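Long-range contacts in cytidylyltransferase (Leptospira borgpetersenii serovar Hardjo-bovis, PDB 6OEW), which probably transfers a cytidylyl group, as expected of a metal-binding nucleotidyltransferase with a GT-A-type fold: residues A[57-62]-A[87-92]; A[195-200]-A[230-235]. All coordinates share one frame; numbering follows the deposited sequence. Where two conformers were deposited one is given.

Contact 1: residues A[57-62]-A[87-92]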
loop_
_atom_site.group_PDB
_atom_site.type_symbol
_atom_site.label_atom_id
_atom_site.label_comp_id
_atom_site.label_asym_id
_atom_site.label_seq_id
_atom_site.Cartn_x
_atom_site.Cartn_y
_atom_site.Cartn_z
ATOM N N LEU A 57 5.358 -3.211 -8.776
ATOM C CA LEU A 57 5.119 -4.540 -9.309
ATOM C C LEU A 57 3.839 -4.461 -10.129
ATOM O O LEU A 57 2.759 -4.253 -9.570
ATOM C CB LEU A 57 4.955 -5.564 -8.201
ATOM C CG LEU A 57 6.195 -6.178 -7.535
ATOM C CD1 LEU A 57 7.142 -5.085 -7.028
ATOM C CD2 LEU A 57 5.712 -7.077 -6.417
ATOM N N THR A 58 3.945 -4.678 -11.436
ATOM C CA THR A 58 2.756 -4.575 -12.277
ATOM C C THR A 58 2.699 -5.797 -13.196
ATOM O O THR A 58 3.409 -6.783 -12.957
ATOM C CB THR A 58 2.774 -3.236 -13.039
ATOM O OG1 THR A 58 1.508 -3.012 -13.694
ATOM C CG2 THR A 58 3.918 -3.198 -14.064
ATOM N N THR A 59 1.835 -5.790 -14.210
ATOM C CA THR A 59 1.711 -6.942 -15.091
ATOM C C THR A 59 2.514 -6.724 -16.367
ATOM O O THR A 59 3.032 -5.640 -16.631
ATOM C CB THR A 59 0.247 -7.234 -15.479
ATOM O OG1 THR A 59 -0.075 -6.456 -16.633
ATOM C CG2 THR A 59 -0.721 -6.862 -14.341
ATOM N N GLU A 60 2.561 -7.770 -17.178
ATOM C CA GLU A 60 3.219 -7.751 -18.477
ATOM C C GLU A 60 2.298 -7.302 -19.601
ATOM O O GLU A 60 2.733 -7.260 -20.761
ATOM C CB GLU A 60 3.769 -9.141 -18.805
ATOM C CG GLU A 60 4.758 -9.658 -17.745
ATOM C CD GLU A 60 5.436 -10.958 -18.163
ATOM O OE1 GLU A 60 5.420 -11.938 -17.380
ATOM O OE2 GLU A 60 5.984 -10.992 -19.278
ATOM N N GLU A 61 1.048 -6.983 -19.288
ATOM C CA GLU A 61 0.116 -6.570 -20.327
ATOM C C GLU A 61 0.489 -5.188 -20.850
ATOM O O GLU A 61 1.010 -4.337 -20.121
ATOM C CB GLU A 61 -1.314 -6.594 -19.792
ATOM C CG GLU A 61 -1.787 -8.017 -19.504
ATOM C CD GLU A 61 -3.188 -8.090 -18.936
ATOM O OE1 GLU A 61 -3.925 -7.080 -18.981
ATOM O OE2 GLU A 61 -3.555 -9.179 -18.447
ATOM N N ASN A 62 0.226 -4.983 -22.146
ATOM C CA ASN A 62 0.616 -3.739 -22.812
ATOM C C ASN A 62 0.073 -2.503 -22.101
ATOM O O ASN A 62 0.740 -1.460 -22.082
ATOM C CB ASN A 62 0.154 -3.766 -24.271
ATOM C CG ASN A 62 1.044 -4.656 -25.142
ATOM O OD1 ASN A 62 2.245 -4.809 -24.882
ATOM N ND2 ASN A 62 0.460 -5.246 -26.166
ATOM N N ILE A 87 1.014 -13.727 -5.294
ATOM C CA ILE A 87 2.056 -14.404 -4.530
ATOM C C ILE A 87 3.273 -14.629 -5.417
ATOM O O ILE A 87 4.414 -14.369 -5.006
ATOM C CB ILE A 87 1.528 -15.717 -3.927
ATOM C CG1 ILE A 87 0.520 -15.417 -2.809
ATOM C CG2 ILE A 87 2.698 -16.555 -3.341
ATOM C CD1 ILE A 87 -0.017 -16.690 -2.132
ATOM N N GLN A 88 3.050 -15.074 -6.660
ATOM C CA GLN A 88 4.172 -15.281 -7.574
ATOM C C GLN A 88 4.820 -13.957 -7.951
ATOM O O GLN A 88 6.051 -13.873 -8.040
ATOM C CB GLN A 88 3.738 -16.025 -8.839
ATOM C CG GLN A 88 4.926 -16.330 -9.779
ATOM C CD GLN A 88 4.512 -16.687 -11.216
ATOM O OE1 GLN A 88 4.339 -15.810 -12.079
ATOM N NE2 GLN A 88 4.369 -17.983 -11.476
ATOM N N ARG A 89 4.017 -12.921 -8.204
ATOM C CA ARG A 89 4.593 -11.626 -8.563
ATOM C C ARG A 89 5.468 -11.080 -7.436
ATOM O O ARG A 89 6.566 -10.561 -7.690
ATOM C CB ARG A 89 3.497 -10.620 -8.905
ATOM C CG ARG A 89 4.002 -9.454 -9.763
ATOM C CD ARG A 89 3.071 -8.233 -9.746
ATOM N NE ARG A 89 1.744 -8.564 -10.268
ATOM C CZ ARG A 89 0.710 -7.731 -10.219
ATOM N NH1 ARG A 89 0.863 -6.508 -9.687
ATOM N NH2 ARG A 89 -0.471 -8.117 -10.716
ATOM N N TYR A 90 4.998 -11.187 -6.183
ATOM C CA TYR A 90 5.785 -10.682 -5.054
ATOM C C TYR A 90 6.984 -11.570 -4.776
ATOM O O TYR A 90 8.053 -11.081 -4.383
ATOM C CB TYR A 90 4.930 -10.580 -3.796
ATOM C CG TYR A 90 4.297 -9.237 -3.632
ATOM C CD1 TYR A 90 3.156 -8.902 -4.355
ATOM C CD2 TYR A 90 4.848 -8.285 -2.771
ATOM C CE1 TYR A 90 2.571 -7.665 -4.226
ATOM C CE2 TYR A 90 4.271 -7.041 -2.633
ATOM C CZ TYR A 90 3.135 -6.738 -3.374
ATOM O OH TYR A 90 2.565 -5.491 -3.235
ATOM N N LEU A 91 6.823 -12.883 -4.933
ATOM C CA LEU A 91 7.946 -13.779 -4.680
ATOM C C LEU A 91 9.024 -13.590 -5.745
ATOM O O LEU A 91 10.215 -13.510 -5.428
ATOM C CB LEU A 91 7.453 -15.227 -4.620
ATOM C CG LEU A 91 8.410 -16.295 -4.110
ATOM C CD1 LEU A 91 9.010 -15.882 -2.781
ATOM C CD2 LEU A 91 7.697 -17.624 -3.985
ATOM N N ASP A 92 8.618 -13.480 -7.016
ATOM C CA ASP A 92 9.571 -13.182 -8.087
ATOM C C ASP A 92 10.335 -11.884 -7.796
ATOM O O ASP A 92 11.571 -11.833 -7.884
ATOM C CB ASP A 92 8.843 -13.045 -9.430
ATOM C CG ASP A 92 8.398 -14.376 -10.052
ATOM O OD1 ASP A 92 8.760 -15.460 -9.576
ATOM O OD2 ASP A 92 7.645 -14.307 -11.057
#
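One face of the Tyr-90 ring carries methyl CD2 of Leu-57, and one face of the Arg-89 guanidinium carries the carbonyl of Thr-58. The methyl stands 3.6 Å from the centroid of the tyrosine ring and only 7° off its normal, a nearly centred CH-pi contact in which the two side chains cross at about a right angle. The guanidinium meets the strand in two ways. At its edge, near the plane, NH1 gives Leu-57 O a hydrogen bond of 2.9 Å, weak because the N-H...O angle is 128°. Over the face, Thr-58 O lies 3.6 Å from NE, while Thr-59 CG2 comes in obliquely, 3.8 Å from NH2. Arg-89 CG lies anti to the backbone N, which carries CD alongside Leu-57, 3.6 Å from its CB; the bend at chi3 (-61°) then swings the guanidinium to the carbonyls. A firmer bond ties NE to Ser-82 O, and NH2 has a weak one to Ala-83 O. Tyr-90 OH is hydrogen-bonded to Leu-14 O of the adjoining strand 11-16, which pins the far end of the ring beneath the methyl. Packing of helix 86-96 on the parallel strands in this way is characteristic of the alpha/beta part of a GT-A fold. The chemistry is that of a buried cation among main-chain carbonyls: one sound bond, to Ser-82 O, is supplemented by the weak ones to Leu-57 O and Ala-83 O, and the partial negative charges of these oxygens would probably offset the positive charge of Arg-89.

Contact 2: residues A[195-200]-A[230-235]; sequences SKYRLT and VIKKNP
Tyr-197 lays CE1 of its ring against Ile-231 CG2, 3.5 Å away, the two side chains running antiparallel past one another. This branch methyl lies oblique to the ring, anti to its own backbone N, whereas the longer arm of Ile-231 runs on to Leu-199. There the two side chains meet tip to tip, with Ile-231 CD1 4.1 Å from Leu-199 CD1 and just as far from CD2. The polar part of the contact gathers at the phenol. Lys-232 crosses Tyr-197 at about a right angle, and a bend at its last torsion (chi4 -59°) brings NZ back to the ring edge, in plane, where it gives Tyr-197 OH a hydrogen bond of 3.1 Å. A water lies 3.3 Å from Tyr-197 OH and donates to Ile-231 O at 3.0 Å, bridging the phenol to the helix backbone. Lys-196 packs its CG over one ring face, toward the rim, then extends until its NZ is 4.2 Å from Lys-232 NZ; two like charges so near may lower the proton affinity of one of the amines somewhat. Contact 2 thus grades from an apolar inner end to a charged, more exposed one. Within the fold it lays the loop following strand 185-187 against the last turn of helix 224-233. Helix 204-214 completes the apolar end, its Cys-213 touching both Leu-199 and Ile-231 and its Leu-210 packing on Leu-199, while backbone bonds to Arg-144 hold the loop at Tyr-197 and Leu-199.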
loop_
_atom_site.group_PDB
_atom_site.type_symbol
_atom_site.label_atom_id
_atom_site.label_comp_id
_atom_site.label_asym_id
_atom_site.label_seq_id
_atom_site.Cartn_x
_atom_site.Cartn_y
_atom_site.Cartn_z
ATOM N N SER A 195 -11.350 4.517 11.303
ATOM C CA SER A 195 -11.755 3.622 10.223
ATOM C C SER A 195 -12.970 4.134 9.457
ATOM O O SER A 195 -13.223 3.665 8.335
ATOM C CB SER A 195 -12.064 2.246 10.786
ATOM O OG SER A 195 -13.035 2.366 11.813
ATOM N N LYS A 196 -13.744 5.064 10.038
ATOM C CA LYS A 196 -14.914 5.589 9.325
ATOM C C LYS A 196 -14.528 6.425 8.115
ATOM O O LYS A 196 -15.400 6.731 7.291
ATOM C CB LYS A 196 -15.788 6.434 10.259
ATOM C CG LYS A 196 -15.080 7.678 10.800
ATOM C CD LYS A 196 -15.904 8.411 11.859
ATOM C CE LYS A 196 -15.075 9.509 12.512
ATOM N NZ LYS A 196 -15.853 10.293 13.520
ATOM N N TYR A 197 -13.255 6.796 7.982
ATOM C CA TYR A 197 -12.801 7.569 6.835
ATOM C C TYR A 197 -12.261 6.644 5.754
ATOM O O TYR A 197 -11.521 5.696 6.033
ATOM C CB TYR A 197 -11.734 8.583 7.246
ATOM C CG TYR A 197 -12.247 9.620 8.218
ATOM C CD1 TYR A 197 -13.165 10.596 7.814
ATOM C CD2 TYR A 197 -11.831 9.621 9.541
ATOM C CE1 TYR A 197 -13.641 11.542 8.718
ATOM C CE2 TYR A 197 -12.297 10.561 10.445
ATOM C CZ TYR A 197 -13.199 11.518 10.032
ATOM O OH TYR A 197 -13.662 12.452 10.936
ATOM N N ARG A 198 -12.631 6.925 4.516
ATOM C CA ARG A 198 -12.206 6.121 3.380
ATOM C C ARG A 198 -11.302 6.966 2.497
ATOM O O ARG A 198 -11.757 7.919 1.864
ATOM C CB ARG A 198 -13.408 5.618 2.589
ATOM C CG ARG A 198 -12.993 4.845 1.345
ATOM C CD ARG A 198 -14.239 4.367 0.575
ATOM N NE ARG A 198 -14.891 3.257 1.263
ATOM C CZ ARG A 198 -14.542 1.977 1.119
ATOM N NH1 ARG A 198 -13.539 1.627 0.307
ATOM N NH2 ARG A 198 -15.199 1.037 1.794
ATOM N N LEU A 199 -10.024 6.613 2.450
ATOM C CA LEU A 199 -9.048 7.389 1.698
ATOM C C LEU A 199 -8.332 6.518 0.672
ATOM O O LEU A 199 -7.208 6.821 0.258
ATOM C CB LEU A 199 -8.064 8.069 2.664
ATOM C CG LEU A 199 -8.773 9.061 3.606
ATOM C CD1 LEU A 199 -7.841 9.615 4.676
ATOM C CD2 LEU A 199 -9.416 10.195 2.815
ATOM N N THR A 200 -8.968 5.440 0.248
ATOM C CA THR A 200 -8.486 4.650 -0.867
ATOM C C THR A 200 -9.260 5.073 -2.116
ATOM O O THR A 200 -10.260 5.801 -2.025
ATOM C CB THR A 200 -8.656 3.160 -0.550
ATOM O OG1 THR A 200 -8.157 2.366 -1.628
ATOM C CG2 THR A 200 -10.098 2.845 -0.265
ATOM N N VAL A 230 -7.444 17.998 9.157
ATOM C CA VAL A 230 -8.035 18.865 8.140
ATOM C C VAL A 230 -9.430 18.375 7.748
ATOM O O VAL A 230 -10.352 19.180 7.565
ATOM C CB VAL A 230 -7.097 18.969 6.921
ATOM C CG1 VAL A 230 -7.861 19.371 5.679
ATOM C CG2 VAL A 230 -6.003 19.984 7.194
ATOM N N ILE A 231 -9.607 17.057 7.609
ATOM C CA ILE A 231 -10.930 16.488 7.345
ATOM C C ILE A 231 -11.884 16.793 8.495
ATOM O O ILE A 231 -13.057 17.137 8.281
ATOM C CB ILE A 231 -10.822 14.969 7.092
ATOM C CG1 ILE A 231 -10.074 14.667 5.786
ATOM C CG2 ILE A 231 -12.205 14.332 7.084
ATOM C CD1 ILE A 231 -9.621 13.204 5.627
ATOM N N LYS A 232 -11.398 16.698 9.737
ATOM C CA LYS A 232 -12.262 17.017 10.867
ATOM C C LYS A 232 -12.658 18.490 10.879
ATOM O O LYS A 232 -13.780 18.823 11.283
ATOM C CB LYS A 232 -11.583 16.624 12.184
ATOM C CG LYS A 232 -11.535 15.109 12.386
ATOM C CD LYS A 232 -11.093 14.726 13.804
ATOM C CE LYS A 232 -11.024 13.200 13.984
ATOM N NZ LYS A 232 -12.325 12.501 13.740
ATOM N N LYS A 233 -11.769 19.383 10.431
ATOM C CA LYS A 233 -12.105 20.803 10.385
ATOM C C LYS A 233 -12.945 21.157 9.164
ATOM O O LYS A 233 -13.697 22.139 9.199
ATOM C CB LYS A 233 -10.834 21.652 10.396
ATOM N N ASN A 234 -12.832 20.381 8.087
ATOM C CA ASN A 234 -13.560 20.615 6.840
ATOM C C ASN A 234 -14.313 19.346 6.464
ATOM O O ASN A 234 -13.953 18.666 5.497
ATOM C CB ASN A 234 -12.596 21.034 5.730
ATOM C CG ASN A 234 -11.794 22.268 6.098
ATOM O OD1 ASN A 234 -12.222 23.395 5.844
ATOM N ND2 ASN A 234 -10.637 22.064 6.730
ATOM N N PRO A 235 -15.370 18.999 7.210
ATOM C CA PRO A 235 -16.041 17.710 6.975
ATOM C C PRO A 235 -16.528 17.522 5.545
ATOM O O PRO A 235 -16.659 16.374 5.101
ATOM C CB PRO A 235 -17.206 17.732 7.976
ATOM C CG PRO A 235 -17.440 19.184 8.260
ATOM C CD PRO A 235 -16.074 19.810 8.216
HETATM O O HOH W 1 -14.930 15.082 9.469
#

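Overall arrangement
From the N terminus, the chain lays down strand 11-16, a small hairpin and helix 37-45, and then strand 54-59, where contact 1 opens. Helix 65-73 and strand 77-81 follow before helix 86-96 closes this short loop, so contact 1 binds neighbouring elements at one end of the seven-stranded mixed sheet. The chain then builds the rest of that sheet, ending in strand 185-187, before contact 2 opens. Helix 204-214 lies inside its loop, which helix 224-233 closes near the C terminus. The two loops are in series, neither nested nor crossing. Their centres are 32 Å apart, on opposite sides of the chain's centre, yet the side chains of Tyr-90 and Leu-199 are each about 10 Å from that of Asp-108, a magnesium-binding residue.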